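Local coordinates for Serine/threonine-protein kinase Tel1 (Chaetomium thermophilum, PDB 6SKY) that probably phosphorylates serine and threonine residues followed by glutamine, using ATP, and so activates checkpoint signalling in response to DNA damage, at residues 1822-1825 with 1826-1829. Sequence-based numbering, arbitrary orientation.
Sequences ESLQ and EWLN
The indole of Trp1827 folds back along its helix and lies against Ser1823, one turn earlier. Trp1827 CB and CG lie close to Ser1823 O, CG at 3.5 Å, so that the five-membered ring begins over the carbonyl oxygen, and CD1 is still near it at 4.0 Å. With CG anti to the carbonyl carbon of Trp1827 (chi1 -72°), the ring runs back toward the start of the helix. The six-membered ring then reaches Ser1823 CB, which rests over its face in a CH-pi contact, 3.5 Å from the centroid and 8° off the normal; CZ2 and CH2 come closest to it, with CZ3 and CE2 little farther. On the way, CE3 passes Leu1824 CD2 at 4.3 Å. NE1 makes a weak hydrogen bond to Ser1753 O, and Trp1762 meets the indole edge-to-face. These residues belong to helix 1815-1827, which packs on helix 1836-1849 through Leu1842, and i to i+4 bonds continue through Leu1828 N to Leu1824 O at 3.1 Å. Ser1823 O accepts from both Trp1827 N and Glu1826 N, the latter at 2.9 Å. Ser1823 OG is hydrogen-bonded to Glu1819 O. Asn1829 ND2 gives Gln1825 O a weak, bent hydrogen bond of 3.1 Å.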
ATOM      1  N   GLU A1822     -52.174 -21.742 -15.885  1.00 53.68           N
ATOM      2  CA  GLU A1822     -52.913 -20.507 -15.667  1.00 53.68           C
ATOM      3  C   GLU A1822     -52.917 -20.097 -14.205  1.00 53.68           C
ATOM      4  O   GLU A1822     -52.893 -18.901 -13.907  1.00 53.68           O
ATOM      5  CB  GLU A1822     -54.346 -20.647 -16.168  1.00 53.68           C
ATOM      6  CG  GLU A1822     -54.462 -20.664 -17.673  1.00 53.68           C
ATOM      7  CD  GLU A1822     -55.896 -20.761 -18.150  1.00 53.68           C
ATOM      8  OE1 GLU A1822     -56.781 -21.073 -17.326  1.00 53.68           O
ATOM      9  OE2 GLU A1822     -56.137 -20.522 -19.352  1.00 53.68           O
ATOM     10  N   SER A1823     -52.953 -21.060 -13.285  1.00 48.41           N
ATOM     11  CA  SER A1823     -52.941 -20.711 -11.870  1.00 48.41           C
ATOM     12  C   SER A1823     -51.566 -20.273 -11.391  1.00 48.41           C
ATOM     13  O   SER A1823     -51.470 -19.452 -10.474  1.00 48.41           O
ATOM     14  CB  SER A1823     -53.420 -21.888 -11.036  1.00 48.41           C
ATOM     15  OG  SER A1823     -54.571 -22.462 -11.610  1.00 48.41           O
ATOM     16  N   LEU A1824     -50.498 -20.808 -11.985  1.00 44.57           N
ATOM     17  CA  LEU A1824     -49.153 -20.460 -11.541  1.00 44.57           C
ATOM     18  C   LEU A1824     -48.873 -18.977 -11.689  1.00 44.57           C
ATOM     19  O   LEU A1824     -48.072 -18.422 -10.933  1.00 44.57           O
ATOM     20  CB  LEU A1824     -48.118 -21.262 -12.320  1.00 44.57           C
ATOM     21  CG  LEU A1824     -47.835 -22.682 -11.860  1.00 44.57           C
ATOM     22  CD1 LEU A1824     -46.991 -23.371 -12.889  1.00 44.57           C
ATOM     23  CD2 LEU A1824     -47.133 -22.656 -10.536  1.00 44.57           C
ATOM     24  N   GLN A1825     -49.514 -18.317 -12.649  1.00 52.35           N
ATOM     25  CA  GLN A1825     -49.321 -16.882 -12.807  1.00 52.35           C
ATOM     26  C   GLN A1825     -49.804 -16.102 -11.598  1.00 52.35           C
ATOM     27  O   GLN A1825     -49.382 -14.960 -11.403  1.00 52.35           O
ATOM     28  CB  GLN A1825     -50.040 -16.391 -14.055  1.00 52.35           C
ATOM     29  CG  GLN A1825     -49.692 -17.152 -15.304  1.00 52.35           C
ATOM     30  CD  GLN A1825     -50.327 -16.545 -16.529  1.00 52.35           C
ATOM     31  OE1 GLN A1825     -50.779 -15.402 -16.499  1.00 52.35           O
ATOM     32  NE2 GLN A1825     -50.374 -17.306 -17.614  1.00 52.35           N
ATOM     33  N   GLU A1826     -50.679 -16.688 -10.789  1.00 51.11           N
ATOM     34  CA  GLU A1826     -51.151 -16.070  -9.560  1.00 51.11           C
ATOM     35  C   GLU A1826     -50.489 -16.637  -8.319  1.00 51.11           C
ATOM     36  O   GLU A1826     -50.315 -15.911  -7.337  1.00 51.11           O
ATOM     37  CB  GLU A1826     -52.665 -16.247  -9.435  1.00 51.11           C
ATOM     38  CG  GLU A1826     -53.458 -15.581 -10.536  1.00 51.11           C
ATOM     39  CD  GLU A1826     -53.623 -14.096 -10.311  1.00 51.11           C
ATOM     40  OE1 GLU A1826     -53.774 -13.688  -9.143  1.00 51.11           O
ATOM     41  OE2 GLU A1826     -53.599 -13.335 -11.300  1.00 51.11           O
ATOM     42  N   TRP A1827     -50.124 -17.918  -8.342  1.00 45.62           N
ATOM     43  CA  TRP A1827     -49.532 -18.556  -7.174  1.00 45.62           C
ATOM     44  C   TRP A1827     -48.090 -18.141  -6.948  1.00 45.62           C
ATOM     45  O   TRP A1827     -47.642 -18.092  -5.801  1.00 45.62           O
ATOM     46  CB  TRP A1827     -49.596 -20.068  -7.314  1.00 45.62           C
ATOM     47  CG  TRP A1827     -50.945 -20.626  -7.167  1.00 45.62           C
ATOM     48  CD1 TRP A1827     -52.000 -20.054  -6.545  1.00 45.62           C
ATOM     49  CD2 TRP A1827     -51.397 -21.884  -7.656  1.00 45.62           C
ATOM     50  NE1 TRP A1827     -53.090 -20.877  -6.611  1.00 45.62           N
ATOM     51  CE2 TRP A1827     -52.742 -22.011  -7.294  1.00 45.62           C
ATOM     52  CE3 TRP A1827     -50.794 -22.916  -8.371  1.00 45.62           C
ATOM     53  CZ2 TRP A1827     -53.494 -23.122  -7.618  1.00 45.62           C
ATOM     54  CZ3 TRP A1827     -51.538 -24.015  -8.692  1.00 45.62           C
ATOM     55  CH2 TRP A1827     -52.873 -24.114  -8.316  1.00 45.62           C
ATOM     56  N   LEU A1828     -47.339 -17.867  -8.011  1.00 38.36           N
ATOM     57  CA  LEU A1828     -45.938 -17.524  -7.839  1.00 38.36           C
ATOM     58  C   LEU A1828     -45.743 -16.103  -7.344  1.00 38.36           C
ATOM     59  O   LEU A1828     -44.701 -15.808  -6.755  1.00 38.36           O
ATOM     60  CB  LEU A1828     -45.178 -17.733  -9.146  1.00 38.36           C
ATOM     61  CG  LEU A1828     -45.030 -19.182  -9.612  1.00 38.36           C
ATOM     62  CD1 LEU A1828     -44.306 -19.235 -10.926  1.00 38.36           C
ATOM     63  CD2 LEU A1828     -44.317 -20.023  -8.587  1.00 38.36           C
ATOM     64  N   ASN A1829     -46.711 -15.222  -7.560  1.00 46.85           N
ATOM     65  CA  ASN A1829     -46.639 -13.844  -7.078  1.00 46.85           C
ATOM     66  C   ASN A1829     -47.396 -13.696  -5.763  1.00 46.85           C
ATOM     67  O   ASN A1829     -48.317 -12.899  -5.640  1.00 46.85           O
ATOM     68  CB  ASN A1829     -47.188 -12.893  -8.133  1.00 46.85           C
ATOM     69  CG  ASN A1829     -46.393 -12.923  -9.414  1.00 46.85           C
ATOM     70  OD1 ASN A1829     -45.176 -12.747  -9.405  1.00 46.85           O
ATOM     71  ND2 ASN A1829     -47.072 -13.156 -10.526  1.00 46.85           N
TER